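Local coordinates for putative hemin transport system, substrate-binding protein (Burkholderia cenocepacia J2315, PDB 5GIZ) that binds heme in the periplasm and probably passes it to an inner-membrane ABC transporter for import, at residues T80-V85 with V90-F95; H99-V104 with Q126-D131; R177-R182 with T260-R265. One frame throughout, in Å; residues are numbered along the deposited sequence.

Contact 1: T80-V85 with V90-F95; sequences TAIAQV and VTVTTF
Val85, Val90 and Val92 bring a helix against the strand that follows it, in the second half of a beta-alpha-beta unit formed by strand 69-72, helix 79-87 and strand 91-94. Strand 91-94 lies at one edge of a four-stranded parallel sheet. Its backbone pairs with strand 69-72, so the helix crosses over between neighbouring strands, as in the Rossmann-like lobes of heme and siderophore binding proteins.

The polar tie is slight: Val90 N donates to Val85 O over 3.4 Å, a weak bond with an N-H...O angle of 153°. It spans the turn by which the chain leaves the helix and enters the strand.

The rest is aliphatic. Val85 does most of the work through one methyl: CG1, held anti to the backbone N (chi1 171°), comes within 3.8 Å of Val90 CB. Val90 meets it with its branch point and, almost as closely, its own CG1, the two side chains lying at a slant. Leu62 and Leu63 of helix 59-64 back this valine pair. Farther along, Ile82 adds only a loose touch, its CG2 lying 4.5 Å from Val92 CG1. Val92 crosses Val85 at about a right angle, its other methyl, CG2, 3.8 Å from Val85 CG1.

Contact 2: H99-V104 with Q126-D131; sequences HDVESV and QRFDRD
Ser103 N donates to Asp100 OD1 over 2.9 Å, capping the helix whose first turn carries Val101 and Val104 onto the ring of Phe128. Asp100 is the N-cap of helix 101-114; the N-H meets its oxygen nearly along the C-O axis, at an N-H...O angle of 151°. Phe128 belongs to helix 118-141, the long helix that runs between the two lobes, as is usual in class III periplasmic binding proteins. The contact therefore seats the start of one helix against the middle of the next.

Between the two segments themselves the touching is all apolar. Phe128 reaches over with CG anti to its backbone N (chi1 178°), which sends the ring straight out from the long helix and puts its far end between the two valines. Val101 comes to the rim: its CG2 lies near the ring plane, 3.5 Å from Phe128 CE1. Val104 comes obliquely onto the ring, its side chain crossing that of Phe128 at about a right angle, and its CG1 stands 3.6 Å from both Phe128 CE2 and Phe128 CZ. CZ is thus shared, since Val101 CG2 also reaches it at 3.8 Å. Leu255 touches both valines and Pro256 touches Phe128, so helix 255-269 closes in on the same apolar cluster.

Charges gather beside it. Glu102 OE2 and Asp129 OD1 are 7.0 Å apart, but Arg105 NH1 forms a salt bridge with Glu102 OE2 and Arg105 NH2 one with Asp129 OD2, which probably offsets the mutual repulsion of the carboxylates; the bridge to Asp129 adds a polar link between the helices. Asp129 OD1 lies in the plane of the Phe128 ring, at its edge, 3.6 Å from Phe128 CD1.

Contact 3: R177-R182 with T260-R265; sequences RYAGAR and TTLHRR. With SO4 (sulfate ion), chain C.
The His263 ring turns its edge to the end of the opposing helix: Ala179 O lies in the ring plane, 3.3 Å from His263 CD2. No hydrogen bond is formed there, and this buried carbonyl oxygen has no hydrogen-bonding partner in the model; the polarised C-H of the imidazole is probably a mild compensation. Rotation of the ring is fixed by the neighbouring ring atom, His263 NE2, which bonds to Arg142 O. The second flat group, Tyr178, also works by its edge. Sulfate O1 sits in the ring plane and takes a hydrogen bond from Tyr178 OH at 2.6 Å, while the ring of Trp132 meets Tyr178 edge-to-face. Arg136 NH2 binds the same sulfate, an ion probably taken from the crystallisation liquor.

The two backbones come very close, with Ala179 CA 4.7 Å from His263 CA. Helix 171-178 ends here in a Schellman motif: Gly180 N returns to Arg177 O, and Ala181 N to Ile176 O. Gly180 is the C' residue, its positive phi of 88° turning the chain out of the helix. The turn lets the chain swing into strand 182-183, and its corner rests on helix 255-269, which also packs on helix 118-141 through Thr260 and His263.

Ala179 points its methyl at the helix. Leu262 meets it with CG anti to the backbone N (chi1 -179°), and Ala179 CB is 3.8 Å from Leu262 CD2 and equally near Leu262 CG. The same methyl lies between two side chains, with His263 CB 4.1 Å from Ala179 CB.

Overall arrangement
Contacts 2 and 3 are neighbours, their centres 16 Å apart, and they meet directly: Tyr178 OH lies 2.9 Å from Val101 N, a probable hydrogen bond joining the end of helix 171-178 to the start of helix 101-114. Contact 1 stands apart, its centre 26 Å from that of contact 2 and 35 Å from that of contact 3, on the other side of the chain's centre from the latter. No heme is bound here, and residues that bind it in other structures of this protein lie within about 10 Å without touching: between side chains, Ile82 is about 9 Å from Gln54, Val104 about 10 Å from Ala171, and Leu262 about 8 Å from Ala172.

Contact 1: T80-V85 with V90-F95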
ATOM      1  N   THR A  80       5.714 -19.020 -12.254  1.00 25.72           N
ATOM      2  CA  THR A  80       5.232 -19.823 -13.358  0.51 26.08           C
ATOM      3  C   THR A  80       4.096 -19.127 -14.122  1.00 25.53           C
ATOM      4  O   THR A  80       3.973 -19.296 -15.335  1.00 26.44           O
ATOM      5  CB  THR A  80       4.726 -21.195 -12.872  0.51 26.98           C
ATOM      6  OG1 THR A  80       3.979 -21.019 -11.661  0.51 26.73           O
ATOM      7  CG2 THR A  80       5.889 -22.123 -12.601  0.51 27.35           C
ATOM      8  N   ALA A  81       3.260 -18.380 -13.411  1.00 26.04           N
ATOM      9  CA  ALA A  81       2.148 -17.656 -14.058  1.00 24.17           C
ATOM     10  C   ALA A  81       2.717 -16.501 -14.921  1.00 23.86           C
ATOM     11  O   ALA A  81       2.401 -16.369 -16.106  1.00 23.63           O
ATOM     12  CB  ALA A  81       1.133 -17.161 -13.032  1.00 25.19           C
ATOM     13  N   ILE A  82       3.637 -15.733 -14.370  1.00 23.59           N
ATOM     14  CA  ILE A  82       4.263 -14.654 -15.145  1.00 23.80           C
ATOM     15  C   ILE A  82       4.950 -15.235 -16.374  1.00 25.02           C
ATOM     16  O   ILE A  82       4.896 -14.693 -17.490  1.00 24.48           O
ATOM     17  CB  ILE A  82       5.265 -13.844 -14.295  1.00 24.69           C
ATOM     18  CG1 ILE A  82       4.578 -13.109 -13.154  1.00 24.93           C
ATOM     19  CG2 ILE A  82       6.010 -12.845 -15.162  1.00 25.15           C
ATOM     20  CD1 ILE A  82       3.551 -12.071 -13.599  1.00 24.57           C
ATOM     21  N   ALA A  83       5.639 -16.347 -16.182  1.00 24.69           N
ATOM     22  CA  ALA A  83       6.339 -16.943 -17.288  1.00 24.82           C
ATOM     23  C   ALA A  83       5.367 -17.398 -18.397  1.00 24.39           C
ATOM     24  O   ALA A  83       5.680 -17.257 -19.585  1.00 25.23           O
ATOM     25  CB  ALA A  83       7.174 -18.099 -16.782  1.00 24.99           C
ATOM     26  N   GLN A  84       4.224 -17.977 -18.018  1.00 25.16           N
ATOM     27  CA  GLN A  84       3.223 -18.388 -18.996  1.00 25.75           C
ATOM     28  C   GLN A  84       2.693 -17.179 -19.797  1.00 24.87           C
ATOM     29  O   GLN A  84       2.463 -17.279 -21.009  1.00 24.41           O
ATOM     30  CB  GLN A  84       2.062 -19.142 -18.329  1.00 27.49           C
ATOM     31  CG  GLN A  84       1.100 -19.768 -19.321  1.00 30.26           C
ATOM     32  CD  GLN A  84      -0.028 -20.576 -18.675  1.00 31.92           C
ATOM     33  OE1 GLN A  84       0.045 -20.955 -17.499  1.00 33.26           O
ATOM     34  NE2 GLN A  84      -1.085 -20.825 -19.446  1.00 34.03           N
ATOM     35  N   VAL A  85       2.520 -16.038 -19.127  1.00 22.85           N
ATOM     36  CA  VAL A  85       2.020 -14.835 -19.822  1.00 22.00           C
ATOM     37  C   VAL A  85       3.034 -14.275 -20.819  1.00 22.17           C
ATOM     38  O   VAL A  85       2.705 -13.951 -21.992  1.00 21.84           O
ATOM     39  CB  VAL A  85       1.596 -13.745 -18.801  1.00 20.18           C
ATOM     40  CG1 VAL A  85       1.272 -12.395 -19.483  1.00 20.06           C
ATOM     41  CG2 VAL A  85       0.416 -14.231 -17.959  1.00 19.78           C
ATOM     42  N   VAL A  90       2.947 -11.773 -24.562  1.00 23.46           N
ATOM     43  CA  VAL A  90       2.482 -10.537 -23.927  1.00 22.27           C
ATOM     44  C   VAL A  90       3.675  -9.870 -23.245  1.00 22.52           C
ATOM     45  O   VAL A  90       4.434 -10.524 -22.540  1.00 24.39           O
ATOM     46  CB  VAL A  90       1.367 -10.858 -22.909  1.00 20.87           C
ATOM     47  CG1 VAL A  90       0.880  -9.592 -22.222  1.00 19.78           C
ATOM     48  CG2 VAL A  90       0.208 -11.556 -23.591  1.00 21.11           C
ATOM     49  N   THR A  91       3.802  -8.573 -23.447  1.00 21.59           N
ATOM     50  CA  THR A  91       4.793  -7.752 -22.778  1.00 21.70           C
ATOM     51  C   THR A  91       4.395  -7.574 -21.317  1.00 19.92           C
ATOM     52  O   THR A  91       3.278  -7.171 -21.000  1.00 19.24           O
ATOM     53  CB  THR A  91       4.929  -6.357 -23.443  1.00 23.08           C
ATOM     54  OG1 THR A  91       5.366  -6.565 -24.810  1.00 24.91           O
ATOM     55  CG2 THR A  91       5.947  -5.429 -22.685  1.00 23.69           C
ATOM     56  N   VAL A  92       5.333  -7.833 -20.421  1.00 20.02           N
ATOM     57  CA  VAL A  92       5.098  -7.679 -19.018  1.00 19.76           C
ATOM     58  C   VAL A  92       6.200  -6.739 -18.526  1.00 19.92           C
ATOM     59  O   VAL A  92       7.423  -7.045 -18.670  1.00 21.70           O
ATOM     60  CB  VAL A  92       5.174  -9.004 -18.254  1.00 20.82           C
ATOM     61  CG1 VAL A  92       5.066  -8.765 -16.768  1.00 21.49           C
ATOM     62  CG2 VAL A  92       4.138 -10.011 -18.727  1.00 20.36           C
ATOM     63  N   THR A  93       5.822  -5.582 -18.017  1.00 18.43           N
ATOM     64  CA  THR A  93       6.765  -4.600 -17.500  1.00 18.99           C
ATOM     65  C   THR A  93       6.586  -4.580 -16.004  1.00 17.90           C
ATOM     66  O   THR A  93       5.507  -4.315 -15.475  1.00 16.33           O
ATOM     67  CB  THR A  93       6.512  -3.256 -18.170  1.00 19.53           C
ATOM     68  OG1 THR A  93       6.674  -3.438 -19.607  1.00 21.69           O
ATOM     69  CG2 THR A  93       7.424  -2.167 -17.646  1.00 20.47           C
ATOM     70  N   THR A  94       7.691  -4.823 -15.299  1.00 18.27           N
ATOM     71  CA  THR A  94       7.686  -5.008 -13.880  1.00 19.14           C
ATOM     72  C   THR A  94       8.271  -3.800 -13.175  1.00 18.96           C
ATOM     73  O   THR A  94       9.252  -3.212 -13.646  1.00 19.72           O
ATOM     74  CB  THR A  94       8.417  -6.314 -13.530  1.00 20.17           C
ATOM     75  OG1 THR A  94       7.759  -7.390 -14.201  1.00 20.99           O
ATOM     76  CG2 THR A  94       8.342  -6.615 -12.109  1.00 20.52           C
ATOM     77  N   PHE A  95       7.675  -3.422 -12.053  1.00 18.39           N
ATOM     78  CA  PHE A  95       8.072  -2.239 -11.292  1.00 19.56           C
ATOM     79  C   PHE A  95       8.739  -2.662  -9.994  1.00 22.19           C
ATOM     80  O   PHE A  95       8.495  -3.747  -9.481  1.00 25.96           O
ATOM     81  CB  PHE A  95       6.811  -1.347 -11.078  1.00 19.22           C
ATOM     82  CG  PHE A  95       6.327  -0.747 -12.357  1.00 19.99           C
ATOM     83  CD1 PHE A  95       5.539  -1.476 -13.232  1.00 19.20           C
ATOM     84  CD2 PHE A  95       6.696   0.532 -12.739  1.00 22.56           C
ATOM     85  CE1 PHE A  95       5.141  -0.986 -14.478  1.00 20.89           C
ATOM     86  CE2 PHE A  95       6.317   1.025 -13.982  1.00 23.48           C
ATOM     87  CZ  PHE A  95       5.515   0.284 -14.851  1.00 23.41           C
TER

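Contact 2: H99-V104 with Q126-D131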
ATOM      1  N   HIS A  99       9.301   1.123  -0.928  1.00 17.21           N
ATOM      2  CA  HIS A  99       8.613   1.765   0.219  1.00 16.33           C
ATOM      3  C   HIS A  99       9.136   3.130   0.579  1.00 15.16           C
ATOM      4  O   HIS A  99       9.366   3.440   1.731  1.00 15.35           O
ATOM      5  CB  HIS A  99       8.670   0.874   1.457  1.00 17.06           C
ATOM      6  CG  HIS A  99       8.107  -0.478   1.230  1.00 18.44           C
ATOM      7  ND1 HIS A  99       8.776  -1.631   1.571  1.00 20.44           N
ATOM      8  CD2 HIS A  99       6.934  -0.864   0.686  1.00 19.12           C
ATOM      9  CE1 HIS A  99       8.042  -2.667   1.226  1.00 20.00           C
ATOM     10  NE2 HIS A  99       6.923  -2.233   0.687  1.00 19.90           N
ATOM     11  N   ASP A 100       9.314   3.952  -0.427  1.00 14.63           N
ATOM     12  CA  ASP A 100       9.637   5.325  -0.233  1.00 14.49           C
ATOM     13  C   ASP A 100       9.022   6.196  -1.330  1.00 13.74           C
ATOM     14  O   ASP A 100       8.442   5.716  -2.327  1.00 13.63           O
ATOM     15  CB  ASP A 100      11.174   5.518  -0.039  1.00 15.36           C
ATOM     16  CG  ASP A 100      12.032   5.263  -1.272  1.00 15.77           C
ATOM     17  OD1 ASP A 100      11.533   5.206  -2.409  1.00 16.33           O
ATOM     18  OD2 ASP A 100      13.259   5.090  -1.039  1.00 17.39           O
ATOM     19  N   VAL A 101       9.082   7.502  -1.116  1.00 14.53           N
ATOM     20  CA  VAL A 101       8.468   8.426  -2.022  1.00 15.21           C
ATOM     21  C   VAL A 101       9.131   8.346  -3.392  1.00 14.75           C
ATOM     22  O   VAL A 101       8.435   8.377  -4.412  1.00 14.00           O
ATOM     23  CB  VAL A 101       8.381   9.896  -1.520  1.00 17.04           C
ATOM     24  CG1 VAL A 101       9.745  10.436  -1.301  1.00 18.07           C
ATOM     25  CG2 VAL A 101       7.576  10.778  -2.486  1.00 17.86           C
ATOM     26  N   GLU A 102      10.449   8.143  -3.458  1.00 14.44           N
ATOM     27  CA  GLU A 102      11.046   8.054  -4.797  1.00 15.03           C
ATOM     28  C   GLU A 102      10.510   6.880  -5.585  1.00 14.61           C
ATOM     29  O   GLU A 102      10.364   6.955  -6.825  1.00 14.47           O
ATOM     30  CB  GLU A 102      12.562   7.962  -4.719  1.00 15.70           C
ATOM     31  CG  GLU A 102      13.206   8.186  -6.078  1.00 16.70           C
ATOM     32  CD  GLU A 102      12.933   9.621  -6.495  1.00 17.06           C
ATOM     33  OE1 GLU A 102      13.448  10.545  -5.834  1.00 18.85           O
ATOM     34  OE2 GLU A 102      12.121   9.767  -7.411  1.00 18.40           O
ATOM     35  N   SER A 103      10.264   5.767  -4.911  1.00 15.04           N
ATOM     36  CA  SER A 103       9.740   4.587  -5.548  1.00 16.26           C
ATOM     37  C   SER A 103       8.321   4.882  -6.152  1.00 15.35           C
ATOM     38  O   SER A 103       7.990   4.371  -7.219  1.00 16.17           O
ATOM     39  CB  SER A 103       9.683   3.467  -4.485  1.00 18.55           C
ATOM     40  OG  SER A 103       9.183   2.300  -5.070  1.00 20.96           O
ATOM     41  N   VAL A 104       7.533   5.751  -5.519  1.00 13.89           N
ATOM     42  CA  VAL A 104       6.220   6.082  -6.039  1.00 13.21           C
ATOM     43  C   VAL A 104       6.417   6.944  -7.279  1.00 13.03           C
ATOM     44  O   VAL A 104       5.721   6.776  -8.278  1.00 12.51           O
ATOM     45  CB  VAL A 104       5.359   6.878  -5.049  1.00 12.92           C
ATOM     46  CG1 VAL A 104       4.021   7.272  -5.643  1.00 12.93           C
ATOM     47  CG2 VAL A 104       5.239   6.119  -3.752  1.00 13.14           C
ATOM     48  N   GLN A 126       4.166  16.472 -11.130  0.80 14.31           N
ATOM     49  CA  GLN A 126       4.219  17.804 -10.606  0.80 15.50           C
ATOM     50  C   GLN A 126       3.177  17.990  -9.490  0.80 15.34           C
ATOM     51  O   GLN A 126       3.478  18.556  -8.460  0.80 15.14           O
ATOM     52  CB  GLN A 126       4.027  18.758 -11.756  0.80 17.08           C
ATOM     53  CG  GLN A 126       3.986  20.203 -11.389  0.80 18.78           C
ATOM     54  CD  GLN A 126       3.615  21.040 -12.616  0.80 20.88           C
ATOM     55  OE1 GLN A 126       2.480  21.001 -13.090  0.80 26.04           O
ATOM     56  NE2 GLN A 126       4.554  21.710 -13.161  0.80 21.94           N
ATOM     57  N   ARG A 127       1.966  17.458  -9.679  1.00 15.73           N
ATOM     58  CA  ARG A 127       0.906  17.532  -8.634  1.00 17.24           C
ATOM     59  C   ARG A 127       1.309  16.755  -7.393  1.00 15.49           C
ATOM     60  O   ARG A 127       1.220  17.223  -6.257  1.00 15.14           O
ATOM     61  CB  ARG A 127      -0.432  16.931  -9.139  1.00 21.17           C
ATOM     62  CG  ARG A 127      -1.031  17.619 -10.347  1.00 27.52           C
ATOM     63  CD  ARG A 127      -2.536  17.410 -10.528  1.00 33.86           C
ATOM     64  NE  ARG A 127      -2.986  16.021 -10.666  1.00 39.81           N
ATOM     65  CZ  ARG A 127      -2.929  15.286 -11.781  1.00 43.58           C
ATOM     66  NH1 ARG A 127      -2.412  15.761 -12.925  1.00 44.07           N
ATOM     67  NH2 ARG A 127      -3.401  14.046 -11.748  1.00 49.54           N
ATOM     68  N   PHE A 128       1.750  15.518  -7.619  1.00 13.56           N
ATOM     69  CA  PHE A 128       2.210  14.657  -6.573  1.00 12.67           C
ATOM     70  C   PHE A 128       3.301  15.338  -5.741  1.00 12.37           C
ATOM     71  O   PHE A 128       3.243  15.353  -4.502  1.00 11.96           O
ATOM     72  CB  PHE A 128       2.706  13.340  -7.168  1.00 12.37           C
ATOM     73  CG  PHE A 128       3.240  12.411  -6.166  1.00 12.27           C
ATOM     74  CD1 PHE A 128       4.566  12.472  -5.786  1.00 12.34           C
ATOM     75  CD2 PHE A 128       2.440  11.423  -5.597  1.00 12.23           C
ATOM     76  CE1 PHE A 128       5.112  11.593  -4.892  1.00 12.55           C
ATOM     77  CE2 PHE A 128       2.971  10.543  -4.696  1.00 12.51           C
ATOM     78  CZ  PHE A 128       4.311  10.606  -4.330  1.00 12.31           C
ATOM     79  N   ASP A 129       4.288  15.922  -6.417  1.00 12.44           N
ATOM     80  CA  ASP A 129       5.404  16.565  -5.722  1.00 12.81           C
ATOM     81  C   ASP A 129       4.992  17.763  -4.891  1.00 13.12           C
ATOM     82  O   ASP A 129       5.466  17.939  -3.788  1.00 13.22           O
ATOM     83  CB  ASP A 129       6.490  17.002  -6.708  1.00 13.16           C
ATOM     84  CG  ASP A 129       7.314  15.847  -7.253  1.00 13.58           C
ATOM     85  OD1 ASP A 129       7.210  14.699  -6.751  1.00 13.42           O
ATOM     86  OD2 ASP A 129       8.137  16.058  -8.207  1.00 13.81           O
ATOM     87  N   ARG A 130       4.010  18.536  -5.389  1.00 14.10           N
ATOM     88  CA  ARG A 130       3.462  19.658  -4.639  1.00 15.38           C
ATOM     89  C   ARG A 130       2.736  19.124  -3.411  1.00 14.35           C
ATOM     90  O   ARG A 130       2.908  19.627  -2.298  1.00 14.18           O
ATOM     91  CB  ARG A 130       2.538  20.470  -5.563  1.00 17.67           C
ATOM     92  CG  ARG A 130       1.925  21.702  -4.963  1.00 20.81           C
ATOM     93  CD  ARG A 130       1.282  22.521  -6.076  1.00 23.53           C
ATOM     94  NE  ARG A 130       0.182  21.836  -6.792  1.00 26.42           N
ATOM     95  CZ  ARG A 130       0.142  21.525  -8.099  1.00 28.86           C
ATOM     96  NH1 ARG A 130       1.150  21.810  -8.936  1.00 30.81           N
ATOM     97  NH2 ARG A 130      -0.952  20.920  -8.595  1.00 29.25           N
ATOM     98  N   ASP A 131       1.911  18.119  -3.618  1.00 13.44           N
ATOM     99  CA  ASP A 131       1.203  17.554  -2.489  1.00 13.39           C
ATOM    100  C   ASP A 131       2.145  16.926  -1.460  1.00 12.50           C
ATOM    101  O   ASP A 131       1.917  16.992  -0.230  1.00 12.72           O
ATOM    102  CB  ASP A 131       0.187  16.523  -2.948  1.00 14.13           C
ATOM    103  CG  ASP A 131      -0.966  17.132  -3.724  1.00 15.96           C
ATOM    104  OD1 ASP A 131      -1.203  18.339  -3.688  1.00 19.11           O
ATOM    105  OD2 ASP A 131      -1.677  16.389  -4.371  1.00 17.99           O
TER

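Contact 3: R177-R182 with T260-R265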
ATOM      1  N   ARG A 177       7.176   6.162   9.946  1.00 10.08           N
ATOM      2  CA  ARG A 177       8.196   7.194   9.957  1.00 11.06           C
ATOM      3  C   ARG A 177       7.844   8.438   9.158  1.00 10.80           C
ATOM      4  O   ARG A 177       8.107   9.569   9.626  1.00 11.73           O
ATOM      5  CB  ARG A 177       9.502   6.643   9.437  1.00 12.01           C
ATOM      6  CG  ARG A 177      10.130   5.697  10.452  1.00 13.93           C
ATOM      7  CD  ARG A 177      11.481   5.151   9.950  1.00 15.65           C
ATOM      8  NE  ARG A 177      11.307   4.180   8.884  1.00 17.27           N
ATOM      9  CZ  ARG A 177      11.735   4.288   7.632  1.00 18.20           C
ATOM     10  NH1 ARG A 177      12.455   5.337   7.237  1.00 20.95           N
ATOM     11  NH2 ARG A 177      11.467   3.297   6.778  1.00 17.81           N
ATOM     12  N   TYR A 178       7.168   8.313   8.016  1.00 10.23           N
ATOM     13  CA  TYR A 178       6.739   9.505   7.299  1.00 10.27           C
ATOM     14  C   TYR A 178       5.743  10.376   8.093  1.00 10.49           C
ATOM     15  O   TYR A 178       5.682  11.589   7.925  1.00 11.04           O
ATOM     16  CB  TYR A 178       6.117   9.144   5.949  1.00 10.23           C
ATOM     17  CG  TYR A 178       7.107   8.751   4.873  1.00 10.65           C
ATOM     18  CD1 TYR A 178       8.269   9.510   4.650  1.00 11.00           C
ATOM     19  CD2 TYR A 178       6.847   7.684   4.009  1.00 11.36           C
ATOM     20  CE1 TYR A 178       9.130   9.208   3.616  1.00 11.43           C
ATOM     21  CE2 TYR A 178       7.705   7.384   2.991  1.00 12.18           C
ATOM     22  CZ  TYR A 178       8.842   8.150   2.774  1.00 11.97           C
ATOM     23  OH  TYR A 178       9.747   7.838   1.731  1.00 13.43           O
ATOM     24  N   ALA A 179       4.946   9.716   8.929  1.00 10.26           N
ATOM     25  CA  ALA A 179       3.981  10.417   9.735  1.00 10.48           C
ATOM     26  C   ALA A 179       4.571  10.987  11.017  1.00 10.92           C
ATOM     27  O   ALA A 179       3.781  11.478  11.842  1.00 11.76           O
ATOM     28  CB  ALA A 179       2.799   9.532  10.039  1.00 10.12           C
ATOM     29  N   GLY A 180       5.888  10.947  11.198  1.00 10.97           N
ATOM     30  CA  GLY A 180       6.529  11.586  12.348  1.00 11.57           C
ATOM     31  C   GLY A 180       6.614  10.687  13.554  1.00 11.88           C
ATOM     32  O   GLY A 180       6.847  11.173  14.661  1.00 13.26           O
ATOM     33  N   ALA A 181       6.408   9.397  13.379  1.00 11.14           N
ATOM     34  CA  ALA A 181       6.441   8.444  14.459  1.00 11.35           C
ATOM     35  C   ALA A 181       7.598   7.460  14.315  1.00 11.74           C
ATOM     36  O   ALA A 181       8.406   7.593  13.393  1.00 11.96           O
ATOM     37  CB  ALA A 181       5.114   7.724  14.537  1.00 11.16           C
ATOM     38  N   ARG A 182       7.696   6.506  15.228  1.00 12.59           N
ATOM     39  CA  ARG A 182       8.751   5.477  15.215  0.60 13.79           C
ATOM     40  C   ARG A 182       8.103   4.099  15.260  1.00 12.69           C
ATOM     41  O   ARG A 182       7.129   3.894  15.974  1.00 12.14           O
ATOM     42  CB  ARG A 182       9.629   5.649  16.463  0.60 15.91           C
ATOM     43  CG  ARG A 182      10.980   4.947  16.469  0.60 19.25           C
ATOM     44  CD  ARG A 182      11.705   5.324  17.770  0.60 22.12           C
ATOM     45  NE  ARG A 182      13.034   4.745  17.934  0.60 28.35           N
ATOM     46  CZ  ARG A 182      13.912   5.140  18.859  0.60 29.28           C
ATOM     47  NH1 ARG A 182      13.609   6.120  19.713  0.60 32.96           N
ATOM     48  NH2 ARG A 182      15.108   4.564  18.930  0.60 32.58           N
ATOM     49  N   THR A 260      -0.561  12.373   5.346  1.00 10.87           N
ATOM     50  CA  THR A 260      -1.258  13.404   6.080  1.00 11.76           C
ATOM     51  C   THR A 260      -2.332  12.776   6.968  1.00 11.45           C
ATOM     52  O   THR A 260      -2.531  13.192   8.117  1.00 11.46           O
ATOM     53  CB  THR A 260      -1.889  14.387   5.085  1.00 13.09           C
ATOM     54  OG1 THR A 260      -0.843  14.948   4.298  1.00 14.35           O
ATOM     55  CG2 THR A 260      -2.598  15.508   5.793  1.00 13.89           C
ATOM     56  N   THR A 261      -3.035  11.777   6.460  1.00 10.82           N
ATOM     57  CA  THR A 261      -4.109  11.152   7.171  1.00 10.68           C
ATOM     58  C   THR A 261      -3.626  10.335   8.326  1.00 10.60           C
ATOM     59  O   THR A 261      -4.171  10.437   9.460  1.00 11.22           O
ATOM     60  CB  THR A 261      -4.934  10.251   6.234  1.00 10.54           C
ATOM     61  OG1 THR A 261      -5.460  11.065   5.152  1.00 11.30           O
ATOM     62  CG2 THR A 261      -6.121   9.579   6.935  1.00 10.54           C
ATOM     63  N   LEU A 262      -2.565   9.554   8.104  1.00  9.70           N
ATOM     64  CA  LEU A 262      -1.977   8.838   9.230  1.00  9.91           C
ATOM     65  C   LEU A 262      -1.487   9.797  10.350  1.00  9.92           C
ATOM     66  O   LEU A 262      -1.712   9.580  11.521  1.00  9.36           O
ATOM     67  CB  LEU A 262      -0.817   7.997   8.737  1.00 10.24           C
ATOM     68  CG  LEU A 262      -0.143   7.168   9.846  1.00 10.44           C
ATOM     69  CD1 LEU A 262      -1.149   6.294  10.565  1.00 10.67           C
ATOM     70  CD2 LEU A 262       0.981   6.340   9.248  1.00 10.71           C
ATOM     71  N   HIS A 263      -0.821  10.870   9.953  1.00 10.18           N
ATOM     72  CA  HIS A 263      -0.326  11.847  10.921  1.00 10.48           C
ATOM     73  C   HIS A 263      -1.519  12.499  11.689  1.00 10.19           C
ATOM     74  O   HIS A 263      -1.463  12.637  12.900  1.00  9.98           O
ATOM     75  CB  HIS A 263       0.476  12.941  10.200  1.00 11.53           C
ATOM     76  CG  HIS A 263       0.905  14.064  11.069  1.00 12.32           C
ATOM     77  ND1 HIS A 263       0.202  15.243  11.104  1.00 13.35           N
ATOM     78  CD2 HIS A 263       1.967  14.220  11.894  1.00 13.20           C
ATOM     79  CE1 HIS A 263       0.795  16.074  11.947  1.00 13.66           C
ATOM     80  NE2 HIS A 263       1.900  15.505  12.388  1.00 13.53           N
ATOM     81  N   ARG A 264      -2.614  12.803  10.997  1.00 10.23           N
ATOM     82  CA  ARG A 264      -3.782  13.374  11.667  1.00 10.42           C
ATOM     83  C   ARG A 264      -4.312  12.374  12.672  1.00 10.06           C
ATOM     84  O   ARG A 264      -4.610  12.725  13.809  1.00  9.67           O
ATOM     85  CB  ARG A 264      -4.936  13.685  10.680  1.00 10.93           C
ATOM     86  CG  ARG A 264      -6.214  14.209  11.288  1.00 12.14           C
ATOM     87  CD  ARG A 264      -7.453  14.197  10.373  1.00 13.26           C
ATOM     88  NE  ARG A 264      -7.289  15.163   9.308  1.00 13.91           N
ATOM     89  CZ  ARG A 264      -7.107  14.866   8.041  1.00 15.06           C
ATOM     90  NH1 ARG A 264      -7.140  13.631   7.619  1.00 15.20           N
ATOM     91  NH2 ARG A 264      -6.945  15.848   7.149  1.00 16.03           N
ATOM     92  N   ARG A 265      -4.466  11.135  12.242  1.00 10.02           N
ATOM     93  CA  ARG A 265      -5.034  10.110  13.115  1.00 10.46           C
ATOM     94  C   ARG A 265      -4.198   9.786  14.345  1.00 10.43           C
ATOM     95  O   ARG A 265      -4.688   9.641  15.488  1.00 10.50           O
ATOM     96  CB  ARG A 265      -5.433   8.834  12.362  1.00 10.84           C
ATOM     97  CG  ARG A 265      -6.498   9.105  11.278  1.00 11.56           C
ATOM     98  CD  ARG A 265      -7.070   7.818  10.692  1.00 12.14           C
ATOM     99  NE  ARG A 265      -8.023   8.207   9.690  1.00 12.95           N
ATOM    100  CZ  ARG A 265      -8.976   7.435   9.186  1.00 13.82           C
ATOM    101  NH1 ARG A 265      -9.135   6.170   9.565  1.00 14.99           N
ATOM    102  NH2 ARG A 265      -9.787   7.960   8.342  1.00 13.49           N
TER
HETATM  103  S   SO4 C 401      12.837   9.040   2.425  1.00 16.34           S
HETATM  104  O1  SO4 C 401      11.908   9.149   1.355  1.00 17.20           O
HETATM  105  O2  SO4 C 401      14.260   9.134   1.968  1.00 18.44           O
HETATM  106  O3  SO4 C 401      12.575  10.032   3.476  1.00 23.44           O
HETATM  107  O4  SO4 C 401      12.813   7.786   3.106  1.00 23.17           O